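Local coordinates for lipoprotein (PDB 3CX3) that binds zinc and, as a lipoprotein homologous with ABC transporter components, probably serves as the solute-binding receptor for zinc uptake in Streptococcus pneumoniae, at residues 124-129 and 163-168; 192-197 and 274-279; 60-65 and 70-75; 51-56 and 74-79. One frame throughout, in Å; residues are numbered along the deposited sequence. Where two conformers were deposited one is given.

Contact 1. Residues 124-129 and 163-168; sequences DPEKAG and ELTKKF
Pro125, in the first turn of its helix, presses against Thr165 and Leu164 of the facing helix, and it carries most of its own segment's share of the contact. The residue before it, Asp124, occupies the N-cap position, and its carbonyl O accepts the backbone bond of Ala128 N; its carboxylate turns to Arg193, with which OD2 forms a salt bridge. Pro125 then meets its partners with two ring carbons. CB lies 3.3 Å from Thr165 OG1, a van der Waals approach to a hydroxyl oxygen, while CG comes within 4.4 Å of Leu164 CG. With OG1 beside the backbone N and anti to the carbonyl carbon (chi1 -58°), Thr165 offers its hydroxyl to the proline, and the methyl CG2 stands anti to the backbone N. Glu126 adds a looser margin, its CG 4.4 Å from Thr165 OG1; its carboxylate forms a salt bridge with Arg193. No hydrogen bond crosses between the segments, and the local axes run antiparallel at 176°, 9.9 Å apart at closest approach. Helices 125-142 and 147-173 thus pack side by side, with helix 268-281 touching Leu164 through Glu273 and Met276, and Phe194, just past helix 188-193, covering Pro125.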
# COMPACT_ATOMS: atom_id res chain seq x y z
N ASP A 124 7.62 -1.10 0.62
CA ASP A 124 9.05 -1.17 0.57
C ASP A 124 9.47 0.27 0.54
O ASP A 124 9.13 0.99 -0.39
CB ASP A 124 9.48 -1.88 -0.70
CG ASP A 124 10.94 -1.81 -0.93
OD1 ASP A 124 11.61 -0.99 -0.27
OD2 ASP A 124 11.42 -2.57 -1.79
N PRO A 125 10.22 0.70 1.57
CA PRO A 125 10.58 2.11 1.72
C PRO A 125 11.15 2.75 0.43
O PRO A 125 10.66 3.80 0.02
CB PRO A 125 11.62 2.07 2.85
CG PRO A 125 11.19 0.91 3.69
CD PRO A 125 10.77 -0.12 2.66
N GLU A 126 12.12 2.11 -0.20
CA GLU A 126 12.61 2.55 -1.52
C GLU A 126 11.53 2.81 -2.58
O GLU A 126 11.60 3.80 -3.32
CB GLU A 126 13.57 1.52 -2.11
CG GLU A 126 15.01 1.63 -1.64
CD GLU A 126 15.98 1.48 -2.78
OE1 GLU A 126 15.80 2.17 -3.81
OE2 GLU A 126 16.93 0.67 -2.64
N LYS A 127 10.56 1.89 -2.64
CA LYS A 127 9.53 1.89 -3.67
C LYS A 127 8.42 2.86 -3.36
O LYS A 127 7.78 3.39 -4.27
CB LYS A 127 8.99 0.49 -3.92
CG LYS A 127 10.05 -0.44 -4.54
CD LYS A 127 9.50 -1.82 -4.82
CE LYS A 127 10.55 -2.77 -5.33
NZ LYS A 127 10.93 -2.45 -6.74
N ALA A 128 8.17 3.12 -2.08
CA ALA A 128 7.30 4.22 -1.77
C ALA A 128 8.02 5.44 -2.37
O ALA A 128 7.43 6.20 -3.13
CB ALA A 128 7.10 4.35 -0.28
N GLY A 129 9.30 5.59 -2.06
CA GLY A 129 10.12 6.68 -2.59
C GLY A 129 9.97 6.92 -4.08
O GLY A 129 9.61 8.03 -4.49
N GLU A 163 16.42 6.56 4.64
CA GLU A 163 16.88 6.53 6.03
C GLU A 163 16.20 5.45 6.87
O GLU A 163 16.82 4.83 7.73
CB GLU A 163 16.74 7.91 6.69
CG GLU A 163 17.85 8.85 6.28
CD GLU A 163 17.77 10.19 6.96
OE1 GLU A 163 16.92 11.02 6.57
OE2 GLU A 163 18.59 10.44 7.88
N LEU A 164 14.91 5.26 6.62
CA LEU A 164 14.14 4.17 7.20
C LEU A 164 14.74 2.79 6.83
O LEU A 164 14.92 1.93 7.71
CB LEU A 164 12.66 4.32 6.78
CG LEU A 164 11.51 3.41 7.24
CD1 LEU A 164 11.72 2.89 8.66
CD2 LEU A 164 10.17 4.13 7.14
N THR A 165 15.08 2.60 5.55
CA THR A 165 15.81 1.40 5.07
C THR A 165 17.13 1.18 5.79
O THR A 165 17.51 0.04 6.05
CB THR A 165 16.10 1.45 3.53
OG1 THR A 165 14.88 1.59 2.80
CG2 THR A 165 16.78 0.18 3.05
N LYS A 166 17.83 2.28 6.10
CA LYS A 166 19.12 2.25 6.81
C LYS A 166 19.00 1.91 8.30
O LYS A 166 19.74 1.07 8.82
CB LYS A 166 19.85 3.58 6.68
CG LYS A 166 21.01 3.54 5.73
CD LYS A 166 20.66 4.19 4.43
CE LYS A 166 21.87 4.94 3.89
NZ LYS A 166 22.47 5.84 4.93
N LYS A 167 18.08 2.58 8.98
CA LYS A 167 17.80 2.30 10.38
C LYS A 167 17.49 0.82 10.52
O LYS A 167 18.04 0.15 11.39
CB LYS A 167 16.65 3.18 10.88
CG LYS A 167 16.33 3.10 12.37
CD LYS A 167 15.32 4.19 12.73
CE LYS A 167 14.53 3.84 13.97
NZ LYS A 167 15.24 4.31 15.18
N PHE A 168 16.65 0.31 9.63
CA PHE A 168 16.14 -1.06 9.72
C PHE A 168 16.94 -2.22 9.12
O PHE A 168 16.75 -3.36 9.52
CB PHE A 168 14.69 -1.10 9.22
CG PHE A 168 13.71 -0.71 10.25
CD1 PHE A 168 13.17 -1.66 11.11
CD2 PHE A 168 13.36 0.62 10.42
CE1 PHE A 168 12.28 -1.28 12.09
CE2 PHE A 168 12.46 1.00 11.41
CZ PHE A 168 11.92 0.04 12.23

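Contact 2. Residues 192-197 and 274-279; sequences KRFGLN and ENMSIL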
# COMPACT_ATOMS: atom_id res chain seq x y z
N LYS A 192 11.35 -8.88 1.04
CA LYS A 192 12.42 -9.13 0.08
C LYS A 192 13.49 -8.07 0.21
O LYS A 192 14.68 -8.38 0.12
CB LYS A 192 11.86 -9.18 -1.35
CG LYS A 192 12.88 -9.54 -2.43
CD LYS A 192 12.25 -9.60 -3.82
CE LYS A 192 11.94 -11.03 -4.26
NZ LYS A 192 10.60 -11.49 -3.83
N ARG A 193 13.10 -6.82 0.45
CA ARG A 193 14.09 -5.78 0.72
C ARG A 193 14.88 -6.02 2.02
O ARG A 193 15.88 -5.36 2.29
CB ARG A 193 13.49 -4.37 0.69
CG ARG A 193 14.58 -3.31 0.86
CD ARG A 193 14.30 -2.03 0.14
NE ARG A 193 14.08 -2.20 -1.30
CZ ARG A 193 15.03 -2.21 -2.22
NH1 ARG A 193 16.31 -2.08 -1.88
NH2 ARG A 193 14.70 -2.36 -3.50
N PHE A 194 14.44 -6.99 2.82
CA PHE A 194 15.08 -7.18 4.11
C PHE A 194 15.56 -8.59 4.41
O PHE A 194 15.86 -8.92 5.55
CB PHE A 194 14.16 -6.62 5.20
CG PHE A 194 14.06 -5.13 5.16
CD1 PHE A 194 12.94 -4.51 4.65
CD2 PHE A 194 15.12 -4.34 5.61
CE1 PHE A 194 12.84 -3.12 4.61
CE2 PHE A 194 15.04 -2.95 5.57
CZ PHE A 194 13.90 -2.33 5.07
N GLY A 195 15.67 -9.42 3.37
CA GLY A 195 16.18 -10.78 3.52
C GLY A 195 15.17 -11.72 4.14
O GLY A 195 15.33 -12.94 4.08
N LEU A 196 14.13 -11.15 4.75
CA LEU A 196 13.02 -11.92 5.28
C LEU A 196 12.29 -12.63 4.15
O LEU A 196 12.42 -12.27 2.98
CB LEU A 196 12.04 -11.00 6.00
CG LEU A 196 12.59 -9.95 6.97
CD1 LEU A 196 11.48 -8.97 7.30
CD2 LEU A 196 13.14 -10.60 8.25
N ASN A 197 11.53 -13.66 4.53
CA ASN A 197 10.55 -14.25 3.63
C ASN A 197 9.21 -14.32 4.34
O ASN A 197 9.15 -14.61 5.54
CB ASN A 197 10.99 -15.62 3.10
CG ASN A 197 10.89 -16.70 4.13
OD1 ASN A 197 11.65 -16.72 5.09
ND2 ASN A 197 9.95 -17.62 3.93
N GLU A 274 6.21 2.45 11.79
CA GLU A 274 5.58 1.88 12.99
C GLU A 274 5.32 0.37 12.84
O GLU A 274 5.59 -0.42 13.74
CB GLU A 274 4.30 2.60 13.37
CG GLU A 274 3.49 1.82 14.40
CD GLU A 274 2.32 2.59 14.95
OE1 GLU A 274 2.23 2.68 16.20
OE2 GLU A 274 1.51 3.10 14.15
N ASN A 275 4.81 -0.03 11.68
CA ASN A 275 4.63 -1.45 11.42
C ASN A 275 5.96 -2.14 11.16
O ASN A 275 6.09 -3.34 11.37
CB ASN A 275 3.64 -1.67 10.28
CG ASN A 275 2.27 -1.12 10.61
OD1 ASN A 275 1.54 -1.67 11.45
ND2 ASN A 275 1.91 -0.01 9.95
N MSE A 276 6.96 -1.38 10.74
CA MSE A 276 8.30 -1.94 10.62
C MSE A 276 8.91 -2.25 11.98
O MSE A 276 9.63 -3.24 12.10
CB MSE A 276 9.19 -1.06 9.77
CG MSE A 276 8.82 -1.15 8.32
SE MSE A 276 9.85 0.04 7.23
CE MSE A 276 11.58 -0.87 7.27
N SER A 277 8.59 -1.43 12.99
CA SER A 277 8.90 -1.71 14.40
C SER A 277 8.39 -3.08 14.81
O SER A 277 9.16 -4.00 15.14
CB SER A 277 8.21 -0.70 15.33
OG SER A 277 8.93 0.49 15.44
N ILE A 278 7.07 -3.19 14.81
CA ILE A 278 6.35 -4.39 15.21
C ILE A 278 7.02 -5.63 14.63
O ILE A 278 7.47 -6.49 15.38
CB ILE A 278 4.85 -4.25 14.83
CG1 ILE A 278 4.23 -3.08 15.61
CG2 ILE A 278 4.07 -5.55 15.07
CD1 ILE A 278 2.97 -2.49 14.99
N LEU A 279 7.14 -5.69 13.30
CA LEU A 279 7.75 -6.84 12.62
C LEU A 279 9.18 -7.15 13.08
O LEU A 279 9.52 -8.31 13.35
CB LEU A 279 7.70 -6.66 11.10
CG LEU A 279 8.18 -7.85 10.26
CD1 LEU A 279 7.32 -9.09 10.53
CD2 LEU A 279 8.23 -7.52 8.76
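Met276, a selenomethionine, and Phe194 bury the most surface here, followed by Leu196 and Leu279, and the four form two separate apolar pairs. In the first pair the terminal methyl of Met276 does the touching: CE lies 3.5 Å from Phe194 CZ and 3.7 Å from Phe194 CE1, so it meets the far end of the ring at an oblique approach. The two side chains cross at about a right angle. Met276 is extended as far as SE and then bends at chi3 (72°), which brings CE up to CZ and CE1.

Leu196 and Leu279 make the second pair tip to tip, a single methyl from each, with Leu196 CD1 3.8 Å from Leu279 CD2. Their roots differ: CG of Leu279 stands anti to the backbone N (chi1 -174°), whereas CG of Leu196 lies beside its own N. Long side chains are needed on both sides, since the nearest CA atoms, those of Leu196 and Leu279, are still 10.4 Å apart. Gly195 makes the turn between the two hydrophobic residues with a positive phi of 76°.

No hydrogen bond links the segments, and all four touching residues are buried. Leu190 packs on Met276 and Leu279, Phe172 meets both Phe194 and Leu196, and Phe180 of strand 180-182 closes on the two leucines. Two parallel-sheet lobes and the long helix 147-173 are consistent with the metal-binding receptors of ABC transporters, in which a rigid helix joins two alpha/beta lobes; this contact lies in the second lobe, where it meets that helix.

Contact 3. Residues 60-65 and 70-75; sequences DVFVYH and ESWAGS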
# COMPACT_ATOMS: atom_id res chain seq x y z
N ASP A 60 -10.25 17.98 -10.67
CA ASP A 60 -9.23 18.40 -11.65
C ASP A 60 -8.22 17.28 -11.92
O ASP A 60 -7.73 17.13 -13.03
CB ASP A 60 -8.47 19.63 -11.14
CG ASP A 60 -9.34 20.85 -10.98
OD1 ASP A 60 -9.74 21.44 -12.02
OD2 ASP A 60 -9.60 21.24 -9.82
N VAL A 61 -7.90 16.52 -10.88
CA VAL A 61 -6.90 15.46 -10.96
C VAL A 61 -7.36 14.22 -10.23
O VAL A 61 -7.88 14.30 -9.12
CB VAL A 61 -5.52 15.91 -10.38
CG1 VAL A 61 -4.55 14.74 -10.27
CG2 VAL A 61 -4.93 17.08 -11.20
N PHE A 62 -7.19 13.06 -10.86
CA PHE A 62 -7.41 11.81 -10.16
C PHE A 62 -6.19 10.91 -10.18
O PHE A 62 -5.60 10.65 -11.25
CB PHE A 62 -8.63 11.07 -10.69
CG PHE A 62 -8.88 9.74 -10.01
CD1 PHE A 62 -9.27 9.70 -8.66
CD2 PHE A 62 -8.71 8.55 -10.70
CE1 PHE A 62 -9.51 8.48 -8.04
CE2 PHE A 62 -8.96 7.32 -10.07
CZ PHE A 62 -9.35 7.29 -8.74
N VAL A 63 -5.82 10.44 -8.99
CA VAL A 63 -4.59 9.67 -8.79
C VAL A 63 -4.87 8.31 -8.20
O VAL A 63 -5.42 8.21 -7.09
CB VAL A 63 -3.58 10.43 -7.88
CG1 VAL A 63 -2.33 9.62 -7.69
CG2 VAL A 63 -3.23 11.77 -8.48
N TYR A 64 -4.49 7.26 -8.94
CA TYR A 64 -4.55 5.90 -8.41
C TYR A 64 -3.16 5.25 -8.37
O TYR A 64 -2.18 5.86 -8.80
CB TYR A 64 -5.64 5.05 -9.13
CG TYR A 64 -5.30 4.66 -10.54
CD1 TYR A 64 -5.42 5.56 -11.58
CD2 TYR A 64 -4.85 3.37 -10.82
CE1 TYR A 64 -5.09 5.19 -12.87
CE2 TYR A 64 -4.52 3.00 -12.11
CZ TYR A 64 -4.63 3.92 -13.13
OH TYR A 64 -4.31 3.54 -14.42
N HIS A 65 -3.07 4.03 -7.82
CA HIS A 65 -1.79 3.34 -7.67
C HIS A 65 -1.33 2.72 -8.98
O HIS A 65 -0.28 3.09 -9.49
CB HIS A 65 -1.85 2.31 -6.53
CG HIS A 65 -0.64 1.42 -6.41
ND1 HIS A 65 0.61 1.89 -6.03
CD2 HIS A 65 -0.50 0.08 -6.54
CE1 HIS A 65 1.47 0.88 -5.99
NE2 HIS A 65 0.82 -0.23 -6.28
N GLU A 70 -6.30 -0.95 -8.85
CA GLU A 70 -7.50 -0.27 -9.25
C GLU A 70 -7.74 -0.53 -10.75
O GLU A 70 -7.30 0.24 -11.61
CB GLU A 70 -7.40 1.22 -8.93
CG GLU A 70 -6.93 1.51 -7.49
CD GLU A 70 -5.46 1.90 -7.42
OE1 GLU A 70 -4.62 1.21 -8.09
OE2 GLU A 70 -5.16 2.90 -6.71
N SER A 71 -8.41 -1.66 -11.02
CA SER A 71 -8.75 -2.14 -12.38
C SER A 71 -9.74 -1.25 -13.14
O SER A 71 -9.62 -1.13 -14.36
CB SER A 71 -9.33 -3.55 -12.32
OG SER A 71 -8.31 -4.50 -12.09
N TRP A 72 -10.75 -0.69 -12.46
CA TRP A 72 -11.48 0.44 -13.03
C TRP A 72 -10.44 1.54 -12.97
O TRP A 72 -9.70 1.61 -12.00
CB TRP A 72 -12.67 0.84 -12.15
CG TRP A 72 -12.21 1.78 -11.06
CD1 TRP A 72 -12.11 3.15 -11.12
CD2 TRP A 72 -11.71 1.40 -9.79
NE1 TRP A 72 -11.60 3.65 -9.94
CE2 TRP A 72 -11.34 2.59 -9.11
CE3 TRP A 72 -11.55 0.17 -9.15
CZ2 TRP A 72 -10.84 2.58 -7.83
CZ3 TRP A 72 -11.04 0.15 -7.88
CH2 TRP A 72 -10.69 1.35 -7.23
N ALA A 73 -10.34 2.41 -13.97
CA ALA A 73 -9.37 3.52 -13.90
C ALA A 73 -8.82 3.66 -15.27
O ALA A 73 -8.78 4.75 -15.83
CB ALA A 73 -8.24 3.24 -12.90
N GLY A 74 -8.33 2.53 -15.78
CA GLY A 74 -8.31 2.29 -17.19
C GLY A 74 -9.79 2.10 -17.40
O GLY A 74 -10.47 1.47 -16.58
N SER A 75 -10.32 2.69 -18.47
CA SER A 75 -11.74 2.61 -18.74
C SER A 75 -12.56 3.77 -18.17
O SER A 75 -13.72 3.94 -18.54
CB SER A 75 -12.30 1.24 -18.33
OG SER A 75 -11.94 0.28 -19.31
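His65, just past the end of strand 61-64, meets Glu70 where the chain returns as an irregular loop; the backbones come nearest at Tyr64 and Glu70, whose CA atoms are 6.9 Å apart. One hydrogen bond crosses, from His65 N to Glu70 OE2, at 2.6 Å and 169°. The N-H meets the syn side of the oxygen but lies 29° out of the carboxylate plane.

Glu70 gets there by a bend at chi2, which folds its carboxylate back toward the strand end. The same group borders Tyr64: OE2 is 3.3 Å from Tyr64 CB. OE1 sits at the ring edge, 3.5 Å from Tyr64 CD2, and the ring and carboxylate planes are 86° apart. Over one face of that ring stands Ala73 CB, 3.6 Å from the centroid, a CH-pi contact almost directly above the centre. Tyr64 holds CG between its backbone N and carbonyl carbon, the setting that brings the ring under the alanine. Farther back along the strand, Phe62 CZ approaches the indole edge of Trp72 at NE1, 4.4 Å away, while Glu70 CB covers part of one indole face.

The buried carboxylate is well supplied with donors: OE2 is also hydrogen-bonded to Ser16 OG, and OE1 accepts from Ser66 N. These three bonds would be expected to stabilise Glu70 as a carboxylate and fix its rotation. The gripped backbone leads into His65, with ND1 bonded to Glu131 OE2 and NE2 to the carbonyl O of Pro119. Its side chain is about 9 Å from the bound zinc ion, so the contact joins the C-terminal end of an inner strand to the surroundings of the metal site without supplying a ligand.

Contact 4. Residues 51-56 and 74-79; sequences NDIAAI and GSLDPN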
# COMPACT_ATOMS: atom_id res chain seq x y z
N ASN A 51 -21.49 7.61 -8.07
CA ASN A 51 -21.21 8.86 -7.37
C ASN A 51 -19.73 9.20 -7.39
O ASN A 51 -19.34 10.33 -7.69
CB ASN A 51 -21.66 8.70 -5.91
CG ASN A 51 -22.52 9.83 -5.43
OD1 ASN A 51 -23.61 10.08 -5.97
ND2 ASN A 51 -22.06 10.52 -4.39
N ASP A 52 -18.91 8.19 -7.07
CA ASP A 52 -17.46 8.29 -7.03
C ASP A 52 -16.92 8.53 -8.43
O ASP A 52 -16.00 9.33 -8.63
CB ASP A 52 -16.85 7.00 -6.47
CG ASP A 52 -17.21 6.76 -5.01
OD1 ASP A 52 -17.71 5.66 -4.69
OD2 ASP A 52 -16.97 7.67 -4.17
N ILE A 53 -17.49 7.81 -9.39
CA ILE A 53 -17.20 8.00 -10.80
C ILE A 53 -17.44 9.46 -11.19
O ILE A 53 -16.57 10.08 -11.79
CB ILE A 53 -18.07 7.07 -11.69
CG1 ILE A 53 -17.80 5.59 -11.39
CG2 ILE A 53 -17.85 7.38 -13.18
CD1 ILE A 53 -16.44 5.07 -11.87
N ALA A 54 -18.60 9.99 -10.84
CA ALA A 54 -18.94 11.37 -11.17
C ALA A 54 -18.06 12.36 -10.40
O ALA A 54 -17.68 13.40 -10.94
CB ALA A 54 -20.41 11.64 -10.92
N ALA A 55 -17.73 12.03 -9.15
CA ALA A 55 -16.79 12.79 -8.34
C ALA A 55 -15.38 12.81 -8.94
O ALA A 55 -14.67 13.80 -8.78
CB ALA A 55 -16.76 12.26 -6.92
N ILE A 56 -14.97 11.71 -9.58
CA ILE A 56 -13.70 11.68 -10.33
C ILE A 56 -13.79 12.64 -11.51
O ILE A 56 -13.01 13.58 -11.60
CB ILE A 56 -13.34 10.27 -10.84
CG1 ILE A 56 -12.82 9.39 -9.72
CG2 ILE A 56 -12.25 10.35 -11.91
CD1 ILE A 56 -12.98 7.92 -10.00
N GLY A 74 -8.33 2.53 -15.78
CA GLY A 74 -8.31 2.29 -17.19
C GLY A 74 -9.79 2.10 -17.40
O GLY A 74 -10.47 1.47 -16.58
N SER A 75 -10.32 2.69 -18.47
CA SER A 75 -11.74 2.61 -18.74
C SER A 75 -12.56 3.77 -18.17
O SER A 75 -13.72 3.94 -18.54
CB SER A 75 -12.30 1.24 -18.33
OG SER A 75 -11.94 0.28 -19.31
N LEU A 76 -11.96 4.55 -17.28
CA LEU A 76 -12.44 5.89 -17.00
C LEU A 76 -12.24 6.66 -18.29
O LEU A 76 -11.15 6.64 -18.86
CB LEU A 76 -11.64 6.54 -15.87
CG LEU A 76 -12.23 6.74 -14.47
CD1 LEU A 76 -12.99 5.53 -13.95
CD2 LEU A 76 -11.11 7.11 -13.52
N ASP A 77 -13.29 7.32 -18.77
CA ASP A 77 -13.22 7.99 -20.07
C ASP A 77 -13.63 9.46 -19.98
O ASP A 77 -14.77 9.80 -20.28
CB ASP A 77 -14.03 7.24 -21.13
CG ASP A 77 -13.52 7.48 -22.55
OD1 ASP A 77 -12.54 8.24 -22.75
OD2 ASP A 77 -14.12 6.90 -23.49
N PRO A 78 -12.69 10.33 -19.56
CA PRO A 78 -12.99 11.74 -19.33
C PRO A 78 -13.38 12.43 -20.63
O PRO A 78 -14.25 13.30 -20.63
CB PRO A 78 -11.67 12.29 -18.78
CG PRO A 78 -10.91 11.10 -18.32
CD PRO A 78 -11.28 10.03 -19.27
N ASN A 79 -12.72 12.04 -21.72
CA ASN A 79 -12.92 12.67 -23.01
C ASN A 79 -13.92 11.85 -23.80
O ASN A 79 -13.56 11.08 -24.70
CB ASN A 79 -11.56 12.81 -23.72
CG ASN A 79 -10.52 13.54 -22.86
OD1 ASN A 79 -9.46 12.99 -22.53
ND2 ASN A 79 -10.84 14.79 -22.48
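Leu76 forms the whole loop side of this contact, meeting Ile53 and Ile56, one turn apart on the helix. It was modelled in two conformers; the methyl assignments below hold for the one described and are otherwise uncertain. All the contacts across the segments are apolar. The closer one joins Leu76 CD2 to Ile56 CG2 at 3.8 Å, and the same methyl also reaches Ile56 CD1 at 4.1 Å, so both branches of the isoleucine receive it. These two side chains cross at about a right angle. On the other branch, Leu76 CD1 meets Ile53 CD1 at 4.1 Å, the two chains crossing obliquely at their terminal methyls.

Both isoleucines hold CG2 anti to the backbone N and CG1 beside it, so the difference lies in the direction of CB. Ile56 points its CB at the loop and presents both arms; Ile53 does not, and only CD1, at the end of its CG1 arm, comes across.

The segments belong to a lobe built on a parallel sheet in which helix 50-58 leads into strand 61-64. Residues 74-79 form part of the loop that connects this strand to the next, 86-89. Phe62 of the strand packs on both Ile56 and Leu76, so the cluster covers the sheet beside the helix.

Hydrogen bonds lie within the helix and between loop and helix, none of them joining the two segments. Ala55 N bonds to Asn51 O and Ile56 N to Asp52 O, each at 2.8 Å; the helix so bonded brings Ile53 and Ile56, three residues apart, to the same side. Asp77 N, directly after Leu76, bonds to OH of Tyr57, the residue that follows Ile56.

How the contacts relate
The four contacts fall into two pairs on opposite sides of the chain's centre. Contacts 1 and 2, with centres 10 Å apart, touch through apolar packing and are tied by Arg193. Contacts 3 and 4, 8 Å apart, share Gly74 and Ser75 and meet at Phe62. The elements differ: helix lies against helix in contact 1, loop against helix in contacts 2 and 4, and a strand end against a loop in contact 3. Contacts 2 and 3 are buried, whereas 1 and 4 are only partly so. Apolar packing dominates contacts 1, 2 and 4, without cross-segment hydrogen bonds; contact 3 alone has one, where a buried carboxylate grips backbone.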